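Local coordinates for ABC transporter periplasmic substrate-binding protein (Desulfovibrio alaskensis, PDB 5MY5), which probably binds tungstate in the periplasm with high selectivity and delivers it to an ABC transporter for uptake into the cell, at residues D43-Q48 / K256-F261; R99-Y104 / F221-A226. The protein carries 2 engineered substitutions. One frame throughout, in Å; residues are numbered along the deposited sequence. Where two conformers were deposited one is given.

Contact 1 (D43-Q48 / K256-F261); sequences DDLAPQ and KTIGDF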
loop_
_atom_site.group_PDB
_atom_site.type_symbol
_atom_site.label_atom_id
_atom_site.label_comp_id
_atom_site.label_asym_id
_atom_site.label_seq_id
_atom_site.Cartn_x
_atom_site.Cartn_y
_atom_site.Cartn_z
ATOM N N ASP A 43 -4.722 -13.935 4.446
ATOM C CA ASP A 43 -4.641 -15.402 4.588
ATOM C C ASP A 43 -4.240 -15.794 5.984
ATOM O O ASP A 43 -4.625 -16.891 6.406
ATOM C CB ASP A 43 -3.640 -15.977 3.597
ATOM C CG ASP A 43 -4.048 -15.756 2.184
ATOM O OD1 ASP A 43 -5.164 -16.056 1.813
ATOM O OD2 ASP A 43 -3.231 -15.285 1.360
ATOM N N ASP A 44 -3.444 -14.998 6.659
ATOM C CA ASP A 44 -3.137 -15.208 8.081
ATOM C C ASP A 44 -4.223 -14.788 9.009
ATOM O O ASP A 44 -4.529 -15.475 9.994
ATOM C CB ASP A 44 -1.866 -14.419 8.448
ATOM C CG ASP A 44 -0.677 -15.274 8.661
ATOM O OD1 ASP A 44 -0.372 -16.101 7.753
ATOM O OD2 ASP A 44 -0.054 -15.071 9.730
ATOM N N LEU A 45 -4.830 -13.608 8.762
ATOM C CA LEU A 45 -5.814 -13.040 9.676
ATOM C C LEU A 45 -7.135 -13.750 9.618
ATOM O O LEU A 45 -7.822 -13.864 10.667
ATOM C CB LEU A 45 -6.031 -11.529 9.374
ATOM C CG LEU A 45 -4.873 -10.653 9.738
ATOM C CD1 LEU A 45 -5.268 -9.195 9.420
ATOM C CD2 LEU A 45 -4.366 -10.749 11.207
ATOM N N ALA A 46 -7.567 -14.104 8.425
ATOM C CA ALA A 46 -8.945 -14.598 8.260
ATOM C C ALA A 46 -9.273 -15.868 9.135
ATOM O O ALA A 46 -10.274 -15.885 9.836
ATOM C CB ALA A 46 -9.308 -14.813 6.825
ATOM N N PRO A 47 -8.365 -16.865 9.217
ATOM C CA PRO A 47 -8.721 -18.011 10.097
ATOM C C PRO A 47 -8.726 -17.612 11.563
ATOM O O PRO A 47 -9.546 -18.108 12.352
ATOM C CB PRO A 47 -7.588 -19.030 9.856
ATOM C CG PRO A 47 -6.903 -18.605 8.633
ATOM C CD PRO A 47 -7.210 -17.155 8.363
ATOM N N GLN A 48 -7.890 -16.650 11.945
ATOM C CA GLN A 48 -7.916 -16.174 13.336
ATOM C C GLN A 48 -9.228 -15.405 13.673
ATOM O O GLN A 48 -9.839 -15.540 14.750
ATOM C CB GLN A 48 -6.712 -15.293 13.667
ATOM C CG GLN A 48 -5.346 -15.933 13.293
ATOM C CD GLN A 48 -4.062 -15.154 13.642
ATOM O OE1 GLN A 48 -3.685 -15.027 14.810
ATOM N NE2 GLN A 48 -3.303 -14.748 12.592
ATOM N N LYS A 256 -1.413 -6.336 17.626
ATOM C CA LYS A 256 -0.149 -6.973 17.858
ATOM C C LYS A 256 0.104 -8.005 16.780
ATOM O O LYS A 256 1.204 -8.079 16.270
ATOM C CB LYS A 256 -0.100 -7.582 19.299
ATOM C CG LYS A 256 1.200 -8.270 19.638
ATOM C CD LYS A 256 1.231 -8.751 21.087
ATOM C CE LYS A 256 2.678 -9.161 21.388
ATOM N NZ LYS A 256 2.821 -10.097 22.546
ATOM N N THR A 257 -0.884 -8.818 16.401
ATOM C CA THR A 257 -0.771 -9.821 15.369
ATOM C C THR A 257 -0.370 -9.145 14.023
ATOM O O THR A 257 0.455 -9.711 13.240
ATOM C CB THR A 257 -2.067 -10.631 15.122
ATOM O OG1 THR A 257 -2.468 -11.360 16.344
ATOM C CG2 THR A 257 -1.932 -11.639 14.016
ATOM N N ILE A 258 -1.008 -8.002 13.724
ATOM C CA ILE A 258 -0.666 -7.316 12.453
ATOM C C ILE A 258 0.796 -6.851 12.531
ATOM O O ILE A 258 1.585 -7.065 11.555
ATOM C CB ILE A 258 -1.611 -6.158 12.284
ATOM C CG1 ILE A 258 -3.019 -6.703 11.943
ATOM C CG2 ILE A 258 -1.118 -5.173 11.194
ATOM C CD1 ILE A 258 -4.059 -5.648 11.981
ATOM N N GLY A 259 1.206 -6.284 13.633
ATOM C CA GLY A 259 2.595 -5.792 13.820
ATOM C C GLY A 259 3.630 -6.913 13.778
ATOM O O GLY A 259 4.810 -6.767 13.232
ATOM N N ASP A 260 3.233 -8.082 14.267
ATOM C CA ASP A 260 4.101 -9.273 14.160
ATOM C C ASP A 260 4.099 -10.063 12.856
ATOM O O ASP A 260 4.904 -10.966 12.679
ATOM C CB ASP A 260 3.707 -10.206 15.312
ATOM C CG ASP A 260 4.163 -9.682 16.655
ATOM O OD1 ASP A 260 4.957 -8.762 16.695
ATOM O OD2 ASP A 260 3.654 -10.183 17.675
ATOM N N PHE A 261 3.245 -9.704 11.886
ATOM C CA PHE A 261 3.189 -10.378 10.599
ATOM C C PHE A 261 4.489 -10.153 9.870
ATOM O O PHE A 261 5.056 -9.068 9.926
ATOM C CB PHE A 261 2.012 -9.820 9.732
ATOM C CG PHE A 261 1.917 -10.413 8.366
ATOM C CD1 PHE A 261 1.417 -11.678 8.185
ATOM C CD2 PHE A 261 2.403 -9.736 7.242
ATOM C CE1 PHE A 261 1.322 -12.260 6.944
ATOM C CE2 PHE A 261 2.289 -10.353 6.013
ATOM C CZ PHE A 261 1.780 -11.574 5.858
#
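The carboxylate of Asp44 meets the Phe261 ring at an edge, close to the ring plane, with CG of Asp44 4.0 Å from CE1 of Phe261. The carboxylate and ring planes stand 79° apart. Lying near the ring plane would probably suit a negative group, since the C-H rim of the ring is its slightly positive part. The other flat group, the Gln48 amide, turns back to its own helix: NE2 donates to Asp44 O at 3.0 Å, with the acceptor in the amide plane but the N-H arriving from above the carbonyl plane. That bond fixes the amide's rotation and sets it against the methyl of Thr257, whose CG2 is 3.7 Å from Gln48 NE2.

Helix 41-53 is, with helix 34-39, part of the connection of a beta-alpha-beta crossover between the parallel strands 27-33 and 56-62, as in periplasmic binding proteins. Helix 252-260 runs nearly antiparallel to it; the axes of segments 43-48 and 256-260 approach to 11.2 Å at 155°. At that spacing the side chains must bridge the gap. Thr257 places CG2 anti to its backbone N while OG1 bonds to Ala253 O: the hydroxyl is satisfied within its own helix and the methyl faces helix 41-53, within 3.8 Å of Leu45 CD2. The other leucine branch, CD1, lies 4.2 Å from Ile258 CG1, the two side chains crossing at about a right angle. Leu45 and Ile258, apolar and buried, suit this inner side, where both also reach Met249 of helix 239-250, while Ile258 and Phe261 continue onto Phe269 of strand 266-271.

Contact 2 (R99-Y104 / F221-A226); sequences RTQLMY and FNQYSA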
loop_
_atom_site.group_PDB
_atom_site.type_symbol
_atom_site.label_atom_id
_atom_site.label_comp_id
_atom_site.label_asym_id
_atom_site.label_seq_id
_atom_site.Cartn_x
_atom_site.Cartn_y
_atom_site.Cartn_z
ATOM N N ARG A 99 -14.508 5.707 8.165
ATOM C CA ARG A 99 -13.195 5.098 7.997
ATOM C C ARG A 99 -12.643 4.836 9.365
ATOM O O ARG A 99 -12.553 5.759 10.196
ATOM C CB ARG A 99 -12.166 6.006 7.315
ATOM C CG ARG A 99 -12.544 6.503 5.955
ATOM C CD ARG A 99 -11.638 7.652 5.612
ATOM N NE ARG A 99 -10.281 7.227 5.426
ATOM C CZ ARG A 99 -9.172 7.860 5.749
ATOM N NH1 ARG A 99 -9.235 9.050 6.341
ATOM N NH2 ARG A 99 -8.004 7.376 5.419
ATOM N N THR A 100 -12.159 3.609 9.609
ATOM C CA THR A 100 -11.361 3.296 10.796
ATOM C C THR A 100 -9.959 2.932 10.350
ATOM O O THR A 100 -9.755 1.892 9.735
ATOM C CB THR A 100 -12.010 2.144 11.640
ATOM O OG1 THR A 100 -13.310 2.573 12.076
ATOM C CG2 THR A 100 -11.239 1.822 12.814
ATOM N N GLN A 101 -8.997 3.713 10.779
ATOM C CA GLN A 101 -7.615 3.418 10.454
ATOM C C GLN A 101 -7.126 2.268 11.281
ATOM O O GLN A 101 -7.450 2.167 12.489
ATOM C CB GLN A 101 -6.738 4.655 10.662
ATOM C CG GLN A 101 -6.837 5.636 9.486
ATOM C CD GLN A 101 -8.108 6.467 9.485
ATOM O OE1 GLN A 101 -8.347 7.254 10.416
ATOM N NE2 GLN A 101 -8.901 6.354 8.431
ATOM N N LEU A 102 -6.351 1.401 10.691
ATOM C CA LEU A 102 -5.952 0.071 11.280
ATOM C C LEU A 102 -4.440 -0.184 11.301
ATOM O O LEU A 102 -3.846 -0.536 12.355
ATOM C CB LEU A 102 -6.738 -1.090 10.710
ATOM C CG LEU A 102 -8.217 -1.082 10.948
ATOM C CD1 LEU A 102 -8.915 -2.153 10.106
ATOM C CD2 LEU A 102 -8.498 -1.331 12.464
ATOM N N MET A 103 -3.735 0.042 10.195
ATOM C CA MET A 103 -2.336 -0.153 10.049
ATOM C C MET A 103 -1.833 0.515 8.780
ATOM O O MET A 103 -2.636 0.908 7.974
ATOM C CB MET A 103 -1.955 -1.608 9.944
ATOM C CG MET A 103 -2.468 -2.388 8.811
ATOM S SD MET A 103 -4.206 -2.833 8.705
ATOM C CE MET A 103 -4.124 -3.889 7.310
ATOM N N TYR A 104 -0.535 0.629 8.669
ATOM C CA TYR A 104 0.036 1.037 7.370
ATOM C C TYR A 104 1.163 0.136 6.942
ATOM O O TYR A 104 1.914 -0.335 7.810
ATOM C CB TYR A 104 0.512 2.480 7.386
ATOM C CG TYR A 104 1.555 2.864 8.474
ATOM C CD1 TYR A 104 2.904 2.846 8.190
ATOM C CD2 TYR A 104 1.177 3.332 9.740
ATOM C CE1 TYR A 104 3.869 3.207 9.108
ATOM C CE2 TYR A 104 2.152 3.786 10.635
ATOM C CZ TYR A 104 3.491 3.671 10.303
ATOM O OH TYR A 104 4.498 4.007 11.159
ATOM N N PHE A 221 4.124 6.479 4.035
ATOM C CA PHE A 221 3.123 5.552 4.622
ATOM C C PHE A 221 1.949 5.262 3.718
ATOM O O PHE A 221 1.492 6.150 3.002
ATOM C CB PHE A 221 2.587 6.088 5.931
ATOM C CG PHE A 221 3.615 6.225 7.046
ATOM C CD1 PHE A 221 4.952 5.800 6.900
ATOM C CD2 PHE A 221 3.227 6.881 8.247
ATOM C CE1 PHE A 221 5.874 5.955 7.939
ATOM C CE2 PHE A 221 4.154 7.073 9.257
ATOM C CZ PHE A 221 5.474 6.598 9.094
ATOM N N ASN A 222 1.510 4.030 3.746
ATOM C CA ASN A 222 0.354 3.571 2.988
ATOM C C ASN A 222 -0.703 3.180 4.002
ATOM O O ASN A 222 -0.773 1.978 4.374
ATOM C CB ASN A 222 0.763 2.458 2.064
ATOM C CG ASN A 222 -0.357 2.036 1.060
ATOM O OD1 ASN A 222 -1.025 2.899 0.504
ATOM N ND2 ASN A 222 -0.530 0.718 0.846
ATOM N N GLN A 223 -1.522 4.131 4.402
ATOM C CA GLN A 223 -2.490 3.976 5.492
ATOM C C GLN A 223 -3.673 3.073 4.988
ATOM O O GLN A 223 -4.358 3.398 4.022
ATOM C CB GLN A 223 -3.058 5.267 5.965
ATOM C CG GLN A 223 -3.992 5.117 7.141
ATOM C CD GLN A 223 -3.307 4.586 8.370
ATOM O OE1 GLN A 223 -2.296 5.156 8.846
ATOM N NE2 GLN A 223 -3.845 3.524 8.948
ATOM N N TYR A 224 -3.939 1.974 5.743
ATOM C CA TYR A 224 -5.139 1.186 5.578
ATOM C C TYR A 224 -6.272 1.597 6.487
ATOM O O TYR A 224 -6.008 1.857 7.722
ATOM C CB TYR A 224 -4.868 -0.266 5.915
ATOM C CG TYR A 224 -4.314 -0.997 4.795
ATOM C CD1 TYR A 224 -2.975 -0.863 4.449
ATOM C CD2 TYR A 224 -5.105 -1.825 4.034
ATOM C CE1 TYR A 224 -2.439 -1.553 3.367
ATOM C CE2 TYR A 224 -4.607 -2.514 2.958
ATOM C CZ TYR A 224 -3.250 -2.396 2.615
ATOM O OH TYR A 224 -2.772 -3.091 1.548
ATOM N N SER A 225 -7.496 1.579 5.949
ATOM C CA SER A 225 -8.704 1.741 6.746
ATOM C C SER A 225 -9.739 0.696 6.376
ATOM O O SER A 225 -9.817 0.275 5.211
ATOM C CB SER A 225 -9.275 3.111 6.543
ATOM O OG SER A 225 -8.292 4.069 6.906
ATOM N N ALA A 226 -10.576 0.370 7.360
ATOM C CA ALA A 226 -11.774 -0.401 7.081
ATOM C C ALA A 226 -12.953 0.519 7.020
ATOM O O ALA A 226 -13.015 1.532 7.793
ATOM C CB ALA A 226 -12.017 -1.480 8.153
HETATM O O HOH W 1 -6.886 4.618 4.552
#
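Tyr224 O takes two donors, Leu102 N and Gln223 NE2, each at 3.0 Å and from opposite faces of its carbonyl plane. Gln223 bends at chi2 (64°), which brings NE2 back to that oxygen, while its OE1 accepts from Asn272 ND2. Tyr224 N in turn gives to Met103 O at 2.8 Å, and Thr100 and Ala226 exchange a pair of backbone bonds. Leu102 and Met103 together face Tyr224, a beta bulge with Leu102 turned towards helical psi (-48°).

On the face of Gln101 and Ser225, a water accepts from Arg99 NH2 and Ser225 OG and donates to Gln223 O. In one of its two conformers, and so only conditionally, Gln101 puts NE2 over the Arg99 guanidinium and donates to Ser225 OG; Arg99 NE pairs with Glu87. Farther along, Tyr104 and Phe221 stack face to face, centroids 4.0 Å apart. On the opposite face Met103 CE sits over the Tyr224 ring, whose OH bonds to Thr36.

These strands probably belong to the hinge strands that connect the two lobes of the binding-protein fold. The water joining Arg99, Ser225 and Gln223, with the doubly bonded Tyr224 O, couples side chains and backbone in one polar network.

Overall arrangement
From the N terminus the chain passes through strand 27-33 and helix 34-39 before helix 41-53, which supplies one half of contact 1, then runs on to strand 100-112, which starts contact 2. A long excursion, with several helices and strands including 189-193, brings it back to strand 221-228, where contact 2 closes. Helix 239-250 follows, and helix 252-260 finally closes contact 1 against the early helix, so the loop of contact 2 lies wholly within that of contact 1 and the two do not cross. Their centres are 15 Å apart, and they meet where Ile258 CG2 packs 3.9 Å from Met103 CB, joining the helical layer of contact 1 to the sheet strands of contact 2.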